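Aspartate carbamoyltransferase (Leishmania major, PDB 7K46) probably catalyses the transfer of the carbamoyl group from carbamoyl phosphate to L-aspartate, giving N-carbamoyl-L-aspartate in pyrimidine biosynthesis. Local coordinates at residues His287-Val292 and Arg309-Gly314; Arg174-Leu179 and Tyr239-Gln244; Leu32-Lys37 and Asp148-His153; Ser67-Ala72 and Met132-Gly137. One frame throughout, in Å; residues are numbered along the deposited sequence. Where two conformers were deposited one is given.

Contact 1: residues His287-Val292 and Arg309-Gly314; sequences HPLPRV and RQMRYG
Gln310, on helix 309-326, meets the main chain of His287 with its carboxamide. The His287 N-H donates to Gln310 OE1, with 3.1 Å between N and OE1; the bond is nearly straight (166°), lies in the carbonyl plane and uses a lone pair. An extended side chain, with CG anti to the backbone N (chi1 -175°), spans the distance. NE2 of the same amide is taken by Asp148 of helix 142-156, and with both ends held its rotation should be fixed.

Inside 287-292, Leu289 N donates to His287 ND1 at 2.9 Å, somewhat out of the imidazole plane, while His287 NE2 binds Glu294, so both ring nitrogens have partners. Residues 287-291 spell the HPLPR signature of aspartate carbamoyltransferases, with a cis peptide between Leu289 and Pro290; in relatives this loop lines the carbamoyl phosphate site.

Apolar contact is confined to one pair. Leu289 and Met311 cross at about a right angle, Leu289 CD1 lying 3.6 Å from Met311 CE and 4.0 Å from its SD. Arg64 packs on both side chains, and Thr102 of the second subunit touches Met311.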
loop_
_atom_site.group_PDB
_atom_site.type_symbol
_atom_site.label_atom_id
_atom_site.label_comp_id
_atom_site.label_asym_id
_atom_site.label_seq_id
_atom_site.Cartn_x
_atom_site.Cartn_y
_atom_site.Cartn_z
ATOM N N HIS A 287 -20.335 19.585 -3.243
ATOM C CA HIS A 287 -20.599 18.362 -3.991
ATOM C C HIS A 287 -19.720 17.293 -3.359
ATOM O O HIS A 287 -18.512 17.511 -3.215
ATOM C CB HIS A 287 -20.263 18.554 -5.474
ATOM C CG HIS A 287 -20.738 17.450 -6.368
ATOM N ND1 HIS A 287 -20.519 16.116 -6.098
ATOM C CD2 HIS A 287 -21.395 17.491 -7.555
ATOM C CE1 HIS A 287 -21.025 15.381 -7.074
ATOM N NE2 HIS A 287 -21.564 16.192 -7.969
ATOM N N PRO A 288 -20.278 16.152 -2.947
ATOM C CA PRO A 288 -19.443 15.132 -2.288
ATOM C C PRO A 288 -18.405 14.509 -3.209
ATOM O O PRO A 288 -17.395 13.989 -2.705
ATOM C CB PRO A 288 -20.471 14.092 -1.806
ATOM C CG PRO A 288 -21.652 14.262 -2.759
ATOM C CD PRO A 288 -21.694 15.750 -3.043
ATOM N N LEU A 289 -18.632 14.547 -4.535
ATOM C CA LEU A 289 -17.776 14.069 -5.621
ATOM C C LEU A 289 -17.785 12.539 -5.673
ATOM O O LEU A 289 -18.019 11.889 -4.650
ATOM C CB LEU A 289 -16.348 14.617 -5.477
ATOM C CG LEU A 289 -16.247 16.141 -5.626
ATOM C CD1 LEU A 289 -14.812 16.630 -5.470
ATOM C CD2 LEU A 289 -16.813 16.599 -6.979
ATOM N N PRO A 290 -17.558 11.920 -6.846
ATOM C CA PRO A 290 -17.242 12.539 -8.139
ATOM C C PRO A 290 -18.427 13.225 -8.803
ATOM O O PRO A 290 -19.579 12.897 -8.521
ATOM C CB PRO A 290 -16.777 11.345 -8.989
ATOM C CG PRO A 290 -17.528 10.194 -8.418
ATOM C CD PRO A 290 -17.597 10.448 -6.946
ATOM N N ARG A 291 -18.126 14.174 -9.681
ATOM C CA ARG A 291 -19.112 14.849 -10.511
ATOM C C ARG A 291 -18.963 14.404 -11.959
ATOM O O ARG A 291 -17.894 13.955 -12.387
ATOM C CB ARG A 291 -18.933 16.370 -10.439
ATOM C CG ARG A 291 -17.558 16.812 -10.950
ATOM C CD ARG A 291 -17.482 18.302 -11.246
ATOM N NE ARG A 291 -16.097 18.705 -11.473
ATOM C CZ ARG A 291 -15.700 19.956 -11.662
ATOM N NH1 ARG A 291 -16.567 20.955 -11.738
ATOM N NH2 ARG A 291 -14.399 20.215 -11.755
ATOM N N VAL A 292 -20.043 14.546 -12.723
ATOM C CA VAL A 292 -19.937 14.420 -14.169
ATOM C C VAL A 292 -20.065 15.827 -14.734
ATOM O O VAL A 292 -19.143 16.641 -14.608
ATOM C CB VAL A 292 -20.989 13.455 -14.755
ATOM C CG1 VAL A 292 -20.687 13.158 -16.221
ATOM C CG2 VAL A 292 -21.018 12.161 -13.964
ATOM N N ARG A 309 -12.076 22.329 -1.562
ATOM C CA ARG A 309 -11.737 22.523 -0.152
ATOM C C ARG A 309 -12.496 21.551 0.747
ATOM O O ARG A 309 -11.977 21.122 1.788
ATOM C CB ARG A 309 -12.034 23.965 0.260
ATOM C CG ARG A 309 -11.150 25.011 -0.445
ATOM C CD ARG A 309 -11.328 26.422 0.155
ATOM N NE ARG A 309 -12.673 26.966 -0.017
ATOM C CZ ARG A 309 -13.095 27.571 -1.122
ATOM N NH1 ARG A 309 -12.318 27.682 -2.190
ATOM N NH2 ARG A 309 -14.326 28.080 -1.155
ATOM N N GLN A 310 -13.725 21.200 0.355
ATOM C CA GLN A 310 -14.536 20.223 1.078
ATOM C C GLN A 310 -13.754 18.935 1.356
ATOM O O GLN A 310 -13.855 18.353 2.447
ATOM C CB GLN A 310 -15.796 19.956 0.240
ATOM C CG GLN A 310 -16.871 19.051 0.822
ATOM C CD GLN A 310 -18.112 19.013 -0.073
ATOM O OE1 GLN A 310 -18.236 19.809 -1.014
ATOM N NE2 GLN A 310 -19.047 18.112 0.232
ATOM N N MET A 311 -12.961 18.477 0.382
ATOM C CA MET A 311 -12.164 17.266 0.585
ATOM C C MET A 311 -11.084 17.465 1.633
ATOM O O MET A 311 -10.752 16.523 2.365
ATOM C CB MET A 311 -11.528 16.813 -0.732
ATOM C CG MET A 311 -12.533 16.198 -1.694
ATOM S SD MET A 311 -11.748 15.586 -3.191
ATOM C CE MET A 311 -11.506 17.107 -4.114
ATOM N N ARG A 312 -10.512 18.671 1.713
ATOM C CA ARG A 312 -9.499 18.930 2.729
ATOM C C ARG A 312 -10.132 19.034 4.114
ATOM O O ARG A 312 -9.561 18.561 5.106
ATOM C CB ARG A 312 -8.714 20.192 2.371
ATOM C CG ARG A 312 -7.553 20.493 3.323
ATOM C CD ARG A 312 -6.433 21.236 2.603
ATOM N NE ARG A 312 -5.295 21.547 3.460
ATOM C CZ ARG A 312 -4.216 20.784 3.568
ATOM N NH1 ARG A 312 -4.153 19.593 2.987
ATOM N NH2 ARG A 312 -3.170 21.227 4.270
ATOM N N TYR A 313 -11.327 19.621 4.206
ATOM C CA TYR A 313 -12.068 19.507 5.456
ATOM C C TYR A 313 -12.315 18.047 5.816
ATOM O O TYR A 313 -12.286 17.693 6.997
ATOM C CB TYR A 313 -13.386 20.280 5.376
ATOM C CG TYR A 313 -13.184 21.773 5.284
ATOM C CD1 TYR A 313 -12.534 22.467 6.295
ATOM C CD2 TYR A 313 -13.655 22.489 4.185
ATOM C CE1 TYR A 313 -12.337 23.846 6.214
ATOM C CE2 TYR A 313 -13.471 23.866 4.094
ATOM C CZ TYR A 313 -12.807 24.536 5.110
ATOM O OH TYR A 313 -12.633 25.902 5.012
ATOM N N GLY A 314 -12.520 17.181 4.815
ATOM C CA GLY A 314 -12.652 15.758 5.101
ATOM C C GLY A 314 -11.413 15.168 5.758
ATOM O O GLY A 314 -11.517 14.368 6.692
#

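Contact 2: residues Arg174-Leu179 and Tyr239-Gln244; sequences RTVHSL and YATRLQ
Val176 and Thr241 are the nearest pair of CA atoms across the contact, 8.7 Å apart, where helix 174-186 passes the end of strand 237-240 and the loop that follows. The strand belongs to the five-stranded parallel sheet, order 3-2-1-4-5, of the Rossmann-like aspartate-binding domain. Tyr239 pairs through its backbone with Ala165 and Ile167 of the adjacent strand 163-167, the one that leads into this helix.

Side chains fill the gap without any polar link between the segments. Val176 and Leu179, three residues apart on the helix, both face the sheet. CG2 of Val176 meets CG2 of Thr241 at 3.8 Å and also approaches the Tyr239 ring more loosely, 4.5 Å from its CE1. Thr241 divides its two branches: the methyl goes to the helix, whereas OG1 hydrogen-bonds to Ile167 O. A chi1 of -172° swings the Tyr239 ring away from the main-chain N and toward Leu179, and its hydroxyl bonds to Asp148 beyond. Leu179 arrives from the opposite direction and sets one methyl over a ring face in a CH-pi contact, its CD2 4.0 Å from the Tyr239 centroid and 16° off the normal.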
loop_
_atom_site.group_PDB
_atom_site.type_symbol
_atom_site.label_atom_id
_atom_site.label_comp_id
_atom_site.label_asym_id
_atom_site.label_seq_id
_atom_site.Cartn_x
_atom_site.Cartn_y
_atom_site.Cartn_z
ATOM N N ARG A 174 -29.491 7.836 -0.857
ATOM C CA ARG A 174 -29.749 7.604 0.560
ATOM C C ARG A 174 -28.735 8.313 1.449
ATOM O O ARG A 174 -29.042 8.592 2.611
ATOM C CB ARG A 174 -29.766 6.098 0.868
ATOM C CG ARG A 174 -30.904 5.338 0.186
ATOM C CD ARG A 174 -31.026 3.901 0.716
ATOM N NE ARG A 174 -31.496 3.859 2.096
ATOM C CZ ARG A 174 -31.714 2.745 2.783
ATOM N NH1 ARG A 174 -31.531 1.552 2.240
ATOM N NH2 ARG A 174 -32.122 2.832 4.048
ATOM N N THR A 175 -27.529 8.594 0.943
ATOM C CA THR A 175 -26.574 9.337 1.756
ATOM C C THR A 175 -27.073 10.757 2.012
ATOM O O THR A 175 -26.889 11.304 3.111
ATOM C CB THR A 175 -25.205 9.337 1.073
ATOM O OG1 THR A 175 -24.763 7.978 0.927
ATOM C CG2 THR A 175 -24.192 10.096 1.911
ATOM N N VAL A 176 -27.750 11.351 1.020
ATOM C CA VAL A 176 -28.357 12.667 1.209
ATOM C C VAL A 176 -29.556 12.599 2.156
ATOM O O VAL A 176 -29.819 13.560 2.891
ATOM C CB VAL A 176 -28.740 13.272 -0.158
ATOM C CG1 VAL A 176 -29.420 14.620 0.021
ATOM C CG2 VAL A 176 -27.495 13.449 -1.000
ATOM N N HIS A 177 -30.310 11.491 2.153
ATOM C CA HIS A 177 -31.338 11.303 3.180
ATOM C C HIS A 177 -30.746 11.470 4.570
ATOM O O HIS A 177 -31.307 12.165 5.423
ATOM C CB HIS A 177 -31.976 9.916 3.098
ATOM C CG HIS A 177 -32.595 9.581 1.781
ATOM N ND1 HIS A 177 -33.136 8.338 1.522
ATOM C CD2 HIS A 177 -32.757 10.308 0.648
ATOM C CE1 HIS A 177 -33.608 8.315 0.287
ATOM N NE2 HIS A 177 -33.382 9.494 -0.268
ATOM N N SER A 178 -29.612 10.803 4.815
ATOM C CA SER A 178 -28.952 10.872 6.114
ATOM C C SER A 178 -28.469 12.286 6.418
ATOM O O SER A 178 -28.570 12.756 7.560
ATOM C CB SER A 178 -27.782 9.884 6.146
ATOM O OG SER A 178 -27.126 9.894 7.400
ATOM N N LEU A 179 -27.929 12.975 5.409
ATOM C CA LEU A 179 -27.470 14.345 5.621
ATOM C C LEU A 179 -28.624 15.250 6.034
ATOM O O LEU A 179 -28.496 16.046 6.972
ATOM C CB LEU A 179 -26.783 14.882 4.359
ATOM C CG LEU A 179 -26.258 16.325 4.479
ATOM C CD1 LEU A 179 -25.150 16.436 5.529
ATOM C CD2 LEU A 179 -25.800 16.870 3.140
ATOM N N TYR A 239 -25.942 22.340 -2.647
ATOM C CA TYR A 239 -25.286 21.044 -2.450
ATOM C C TYR A 239 -25.733 20.139 -3.592
ATOM O O TYR A 239 -26.864 19.646 -3.602
ATOM C CB TYR A 239 -25.620 20.465 -1.072
ATOM C CG TYR A 239 -24.852 19.204 -0.680
ATOM C CD1 TYR A 239 -25.252 17.951 -1.133
ATOM C CD2 TYR A 239 -23.753 19.271 0.165
ATOM C CE1 TYR A 239 -24.565 16.796 -0.773
ATOM C CE2 TYR A 239 -23.047 18.117 0.527
ATOM C CZ TYR A 239 -23.462 16.890 0.061
ATOM O OH TYR A 239 -22.784 15.759 0.426
ATOM N N ALA A 240 -24.844 19.930 -4.558
ATOM C CA ALA A 240 -25.144 19.162 -5.756
ATOM C C ALA A 240 -24.671 17.717 -5.619
ATOM O O ALA A 240 -23.700 17.419 -4.916
ATOM C CB ALA A 240 -24.488 19.803 -6.982
ATOM N N THR A 241 -25.364 16.815 -6.311
ATOM C CA THR A 241 -24.981 15.411 -6.346
ATOM C C THR A 241 -25.135 14.894 -7.770
ATOM O O THR A 241 -25.808 15.500 -8.610
ATOM C CB THR A 241 -25.823 14.541 -5.387
ATOM O OG1 THR A 241 -27.204 14.618 -5.762
ATOM C CG2 THR A 241 -25.661 14.997 -3.935
ATOM N N ARG A 242 -24.524 13.741 -8.009
ATOM C CA ARG A 242 -24.456 13.132 -9.331
ATOM C C ARG A 242 -25.727 12.343 -9.639
ATOM O O ARG A 242 -26.161 11.518 -8.828
ATOM C CB ARG A 242 -23.239 12.205 -9.380
ATOM C CG ARG A 242 -22.682 11.951 -10.754
ATOM C CD ARG A 242 -21.605 10.880 -10.703
ATOM N NE ARG A 242 -22.190 9.548 -10.721
ATOM C CZ ARG A 242 -21.661 8.513 -11.357
ATOM N NH1 ARG A 242 -20.518 8.619 -12.018
ATOM N NH2 ARG A 242 -22.302 7.347 -11.345
ATOM N N LEU A 243 -26.310 12.582 -10.819
ATOM C CA LEU A 243 -27.440 11.801 -11.327
ATOM C C LEU A 243 -26.929 10.608 -12.131
ATOM O O LEU A 243 -26.324 10.789 -13.193
ATOM C CB LEU A 243 -28.338 12.654 -12.224
ATOM C CG LEU A 243 -29.467 13.534 -11.701
ATOM C CD1 LEU A 243 -30.606 12.696 -11.149
ATOM C CD2 LEU A 243 -28.933 14.498 -10.660
ATOM N N GLN A 244 -27.196 9.397 -11.652
ATOM C CA GLN A 244 -26.849 8.181 -12.379
ATOM C C GLN A 244 -28.100 7.580 -13.011
ATOM O O GLN A 244 -29.182 7.607 -12.415
ATOM C CB GLN A 244 -26.185 7.161 -11.451
#

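Contact 3: residues Leu32-Lys37 and Asp148-His153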
loop_
_atom_site.group_PDB
_atom_site.type_symbol
_atom_site.label_atom_id
_atom_site.label_comp_id
_atom_site.label_asym_id
_atom_site.label_seq_id
_atom_site.Cartn_x
_atom_site.Cartn_y
_atom_site.Cartn_z
ATOM N N LEU A 32 -12.043 20.715 16.909
ATOM C CA LEU A 32 -10.810 19.931 16.896
ATOM C C LEU A 32 -10.245 19.830 15.485
ATOM O O LEU A 32 -9.033 19.960 15.287
ATOM C CB LEU A 32 -11.067 18.536 17.488
ATOM C CG LEU A 32 -9.910 17.520 17.521
ATOM C CD1 LEU A 32 -8.711 18.110 18.244
ATOM C CD2 LEU A 32 -10.355 16.204 18.195
ATOM N N ALA A 33 -11.111 19.620 14.487
ATOM C CA ALA A 33 -10.640 19.553 13.107
ATOM C C ALA A 33 -10.014 20.874 12.680
ATOM O O ALA A 33 -8.952 20.894 12.045
ATOM C CB ALA A 33 -11.794 19.173 12.172
ATOM N N LEU A 34 -10.644 21.992 13.042
ATOM C CA LEU A 34 -10.090 23.293 12.676
ATOM C C LEU A 34 -8.777 23.557 13.401
ATOM O O LEU A 34 -7.849 24.129 12.817
ATOM C CB LEU A 34 -11.104 24.397 12.978
ATOM C CG LEU A 34 -12.365 24.374 12.108
ATOM C CD1 LEU A 34 -13.337 25.493 12.533
ATOM C CD2 LEU A 34 -12.013 24.499 10.635
ATOM N N ASP A 35 -8.680 23.155 14.675
ATOM C CA ASP A 35 -7.432 23.342 15.414
ATOM C C ASP A 35 -6.304 22.527 14.791
ATOM O O ASP A 35 -5.169 23.009 14.668
ATOM C CB ASP A 35 -7.630 22.973 16.887
ATOM C CG ASP A 35 -8.534 23.959 17.626
ATOM O OD1 ASP A 35 -8.818 25.042 17.078
ATOM O OD2 ASP A 35 -8.960 23.657 18.761
ATOM N N MET A 36 -6.604 21.300 14.364
ATOM C CA MET A 36 -5.609 20.502 13.659
ATOM C C MET A 36 -5.255 21.112 12.309
ATOM O O MET A 36 -4.087 21.083 11.903
ATOM C CB MET A 36 -6.114 19.071 13.477
ATOM C CG MET A 36 -6.143 18.309 14.778
ATOM S SD MET A 36 -6.806 16.665 14.522
ATOM C CE MET A 36 -6.390 15.930 16.099
ATOM N N LYS A 37 -6.249 21.655 11.594
ATOM C CA LYS A 37 -5.964 22.315 10.321
ATOM C C LYS A 37 -4.948 23.437 10.503
ATOM O O LYS A 37 -3.961 23.520 9.766
ATOM C CB LYS A 37 -7.257 22.847 9.695
ATOM C CG LYS A 37 -7.086 23.567 8.349
ATOM C CD LYS A 37 -8.457 24.005 7.821
ATOM C CE LYS A 37 -8.400 24.617 6.422
ATOM N NZ LYS A 37 -7.570 25.840 6.371
ATOM N N ASP A 148 -19.162 17.359 5.516
ATOM C CA ASP A 148 -20.050 18.330 4.878
ATOM C C ASP A 148 -20.438 19.427 5.862
ATOM O O ASP A 148 -20.453 20.616 5.514
ATOM C CB ASP A 148 -21.309 17.639 4.338
ATOM C CG ASP A 148 -21.032 16.713 3.147
ATOM O OD1 ASP A 148 -19.928 16.766 2.552
ATOM O OD2 ASP A 148 -21.939 15.917 2.812
ATOM N N ILE A 149 -20.756 19.045 7.100
ATOM C CA ILE A 149 -21.110 20.033 8.120
ATOM C C ILE A 149 -19.925 20.938 8.420
ATOM O O ILE A 149 -20.068 22.162 8.532
ATOM C CB ILE A 149 -21.609 19.334 9.396
ATOM C CG1 ILE A 149 -22.953 18.655 9.141
ATOM C CG2 ILE A 149 -21.706 20.318 10.551
ATOM C CD1 ILE A 149 -23.404 17.855 10.330
ATOM N N LEU A 150 -18.737 20.344 8.583
ATOM C CA LEU A 150 -17.533 21.144 8.816
ATOM C C LEU A 150 -17.300 22.146 7.690
ATOM O O LEU A 150 -16.945 23.305 7.947
ATOM C CB LEU A 150 -16.315 20.232 8.965
ATOM C CG LEU A 150 -14.948 20.926 9.025
ATOM C CD1 LEU A 150 -14.870 21.935 10.187
ATOM C CD2 LEU A 150 -13.859 19.873 9.149
ATOM N N THR A 151 -17.482 21.714 6.441
ATOM C CA THR A 151 -17.268 22.603 5.303
ATOM C C THR A 151 -18.187 23.812 5.382
ATOM O O THR A 151 -17.745 24.954 5.218
ATOM C CB THR A 151 -17.488 21.846 3.992
ATOM O OG1 THR A 151 -16.571 20.741 3.916
ATOM C CG2 THR A 151 -17.235 22.778 2.786
ATOM N N ILE A 152 -19.476 23.582 5.641
ATOM C CA ILE A 152 -20.406 24.701 5.760
ATOM C C ILE A 152 -19.956 25.631 6.876
ATOM O O ILE A 152 -19.834 26.848 6.686
ATOM C CB ILE A 152 -21.837 24.190 5.997
ATOM C CG1 ILE A 152 -22.316 23.365 4.804
ATOM C CG2 ILE A 152 -22.789 25.361 6.242
ATOM C CD1 ILE A 152 -23.606 22.617 5.065
ATOM N N HIS A 153 -19.672 25.065 8.049
ATOM C CA HIS A 153 -19.308 25.894 9.198
ATOM C C HIS A 153 -18.037 26.694 8.933
ATOM O O HIS A 153 -17.954 27.885 9.268
ATOM C CB HIS A 153 -19.120 25.028 10.438
ATOM C CG HIS A 153 -18.734 25.813 11.653
ATOM N ND1 HIS A 153 -19.663 26.297 12.550
ATOM C CD2 HIS A 153 -17.527 26.235 12.096
ATOM C CE1 HIS A 153 -19.041 26.969 13.502
ATOM N NE2 HIS A 153 -17.744 26.949 13.249
#
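Helix-on-helix packing joins Ala33 and Leu34 of helix 23-41 to Leu150 and His153 of helix 142-156. As in other aspartate carbamoyltransferases, helix 142-156 lies between the two domains of the chain, and here the N-terminal helix covers part of it. The segment axes pass 11.6 Å apart at a crossing angle of -68°. At that spacing the backbones stay well separated, and the gap is bridged by a few apolar side chains around the nearest CA pair, Ala33 and Leu150.

Leu150 is the central side chain. It projects its fork at the other helix and spends one methyl on each of two successive residues. CD2 rests on Ala33 CB at 3.7 Å, while CD1 lies 3.9 Å from CD2 of Leu34. The Leu34 and Leu150 side chains run antiparallel alongside one another, flank to flank, and Leu150 CD1 also comes within 4.0 Å of Leu34 CG. One helical turn beyond Leu150, the imidazole of His153 presents its edge: Leu34 CD1 sits near the ring plane, 4.3 Å from His153 CD2. This is the looser margin of the contact, where both Leu34 and His153 are partly exposed.

Ile30, a turn earlier on helix 23-41, extends the patch onto Leu150 and His153. Elsewhere on helix 142-156, Ile149 packs against Leu182 and Leu183 of helix 174-186, and Thr151 touches Tyr313 of helix 309-326, whose far end receives Leu32 and Met36 from helix 23-41.

Contact 4: residues Ser67-Ala72 and Met132-Gly137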
loop_
_atom_site.group_PDB
_atom_site.type_symbol
_atom_site.label_atom_id
_atom_site.label_comp_id
_atom_site.label_asym_id
_atom_site.label_seq_id
_atom_site.Cartn_x
_atom_site.Cartn_y
_atom_site.Cartn_z
ATOM N N SER A 67 -8.219 7.099 0.621
ATOM C CA SER A 67 -6.958 7.824 0.782
ATOM C C SER A 67 -7.063 8.869 1.888
ATOM O O SER A 67 -6.089 9.119 2.603
ATOM C CB SER A 67 -6.543 8.463 -0.544
ATOM O OG SER A 67 -7.524 9.383 -1.005
ATOM N N SER A 68 -8.247 9.452 2.074
ATOM C CA SER A 68 -8.445 10.428 3.146
ATOM C C SER A 68 -8.259 9.787 4.523
ATOM O O SER A 68 -7.571 10.341 5.390
ATOM C CB SER A 68 -9.835 11.054 3.023
ATOM O OG SER A 68 -9.994 12.142 3.926
ATOM N N PHE A 69 -8.876 8.618 4.748
ATOM C CA PHE A 69 -8.663 7.898 6.009
ATOM C C PHE A 69 -7.190 7.559 6.214
ATOM O O PHE A 69 -6.658 7.708 7.322
ATOM C CB PHE A 69 -9.493 6.605 6.046
ATOM C CG PHE A 69 -10.887 6.788 6.580
ATOM C CD1 PHE A 69 -11.103 6.931 7.945
ATOM C CD2 PHE A 69 -11.975 6.788 5.722
ATOM C CE1 PHE A 69 -12.398 7.103 8.455
ATOM C CE2 PHE A 69 -13.271 6.951 6.217
ATOM C CZ PHE A 69 -13.477 7.109 7.589
ATOM N N CYS A 70 -6.524 7.076 5.166
ATOM C CA CYS A 70 -5.112 6.712 5.292
ATOM C C CYS A 70 -4.247 7.931 5.570
ATOM O O CYS A 70 -3.355 7.882 6.425
ATOM C CB CYS A 70 -4.631 6.004 4.027
ATOM S SG CYS A 70 -5.455 4.403 3.829
ATOM N N ALA A 71 -4.489 9.028 4.852
ATOM C CA ALA A 71 -3.701 10.237 5.080
ATOM C C ALA A 71 -3.945 10.797 6.476
ATOM O O ALA A 71 -3.008 11.256 7.144
ATOM C CB ALA A 71 -4.029 11.284 4.020
ATOM N N ALA A 72 -5.204 10.783 6.924
ATOM C CA ALA A 72 -5.528 11.228 8.280
ATOM C C ALA A 72 -4.757 10.426 9.318
ATOM O O ALA A 72 -4.177 10.993 10.254
ATOM C CB ALA A 72 -7.034 11.110 8.532
ATOM N N MET A 132 -14.595 2.168 11.796
ATOM C CA MET A 132 -15.085 3.386 11.161
ATOM C C MET A 132 -15.866 2.986 9.913
ATOM O O MET A 132 -15.307 2.383 8.986
ATOM C CB MET A 132 -13.928 4.313 10.775
ATOM C CG MET A 132 -12.925 4.646 11.876
ATOM S SD MET A 132 -13.596 5.634 13.226
ATOM C CE MET A 132 -13.893 4.357 14.446
ATOM N N ASN A 133 -17.150 3.307 9.881
ATOM C CA ASN A 133 -17.953 3.018 8.698
ATOM C C ASN A 133 -17.620 4.046 7.611
ATOM O O ASN A 133 -17.884 5.240 7.767
ATOM C CB ASN A 133 -19.436 3.026 9.063
ATOM C CG ASN A 133 -20.332 2.966 7.845
ATOM O OD1 ASN A 133 -19.904 2.548 6.764
ATOM N ND2 ASN A 133 -21.589 3.375 8.014
ATOM N N ALA A 134 -17.039 3.584 6.505
ATOM C CA ALA A 134 -16.628 4.455 5.410
ATOM C C ALA A 134 -17.708 4.632 4.340
ATOM O O ALA A 134 -17.422 5.191 3.273
ATOM C CB ALA A 134 -15.342 3.914 4.775
ATOM N N GLY A 135 -18.934 4.179 4.596
ATOM C CA GLY A 135 -20.029 4.388 3.661
ATOM C C GLY A 135 -20.691 3.085 3.263
ATOM O O GLY A 135 -19.995 2.092 3.037
ATOM N N ASN A 136 -22.025 3.048 3.179
ATOM C CA ASN A 136 -22.698 1.855 2.674
ATOM C C ASN A 136 -23.935 2.267 1.879
ATOM O O ASN A 136 -24.263 3.457 1.761
ATOM C CB ASN A 136 -23.020 0.865 3.810
ATOM C CG ASN A 136 -23.968 1.429 4.870
ATOM O OD1 ASN A 136 -24.837 2.260 4.590
ATOM N ND2 ASN A 136 -23.817 0.938 6.102
ATOM N N GLY A 137 -24.604 1.263 1.304
ATOM C CA GLY A 137 -25.757 1.483 0.446
ATOM C C GLY A 137 -27.020 1.889 1.178
ATOM O O GLY A 137 -27.992 2.278 0.523
#
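Phe69 alone carries the close packing from helix 63-74, its ring spanning two residues at the end of strand 131-133. CE1 touches Met132 CB at 3.9 Å; at the neighbouring corner across CZ, CE2 touches Ala134 CB, also at 3.9 Å. Both approaches are oblique, from the same side of the ring plane. The CB atoms of Met132 and Ala134 point at the helix, with Asn133 between them pointing away, but the Met132 side chain bends at chi2 and chi3 and carries its sulfur away. Val111 of the neighbouring strand 109-113 and Thr143 also touch Phe69, burying the ring.

Beyond Ala134 the chain leaves the helix, and burial falls off toward Asn136, partly exposed, and Gly137, exposed. Asn133 shapes the departure: its OD1 accepts from Gly135 N at 2.9 Å, an Asx turn in which the donor stands 54° out of the carbonyl plane, while its ND2 binds Ala16 O. The turn passes through Gly135 with positive phi (125°).

A helix laid over a parallel sheet is the alpha/beta pattern of the carbamoyl phosphate domain, whose Ser-(Thr/Gly)-Arg-Thr signature appears here as Ser-Ser-Arg-Thr, with Ser63 and Arg64 at the start of helix 63-74.

How the contacts relate
Along the chain contact 4 falls between the two segments of contact 3; then come contacts 2 and 1. Contacts 3 and 4 lie in the carbamoyl phosphate domain and contact 2 in the aspartate-binding domain, while contact 1 joins a loop of the aspartate-binding sheet to C-terminal helix 309-326, which packs on the other domain. Contact 1 is central, its centre about 12 Å from that of contact 2, 14 Å from contact 3 and 13 Å from contact 4. Contacts 2 and 3, about 21 Å apart across the chain's centre, meet through Asp148, which also reaches contact 1. Helices 142-156 and 309-326 thus couple the domains, and contacts 1 and 4 touch the second subunit.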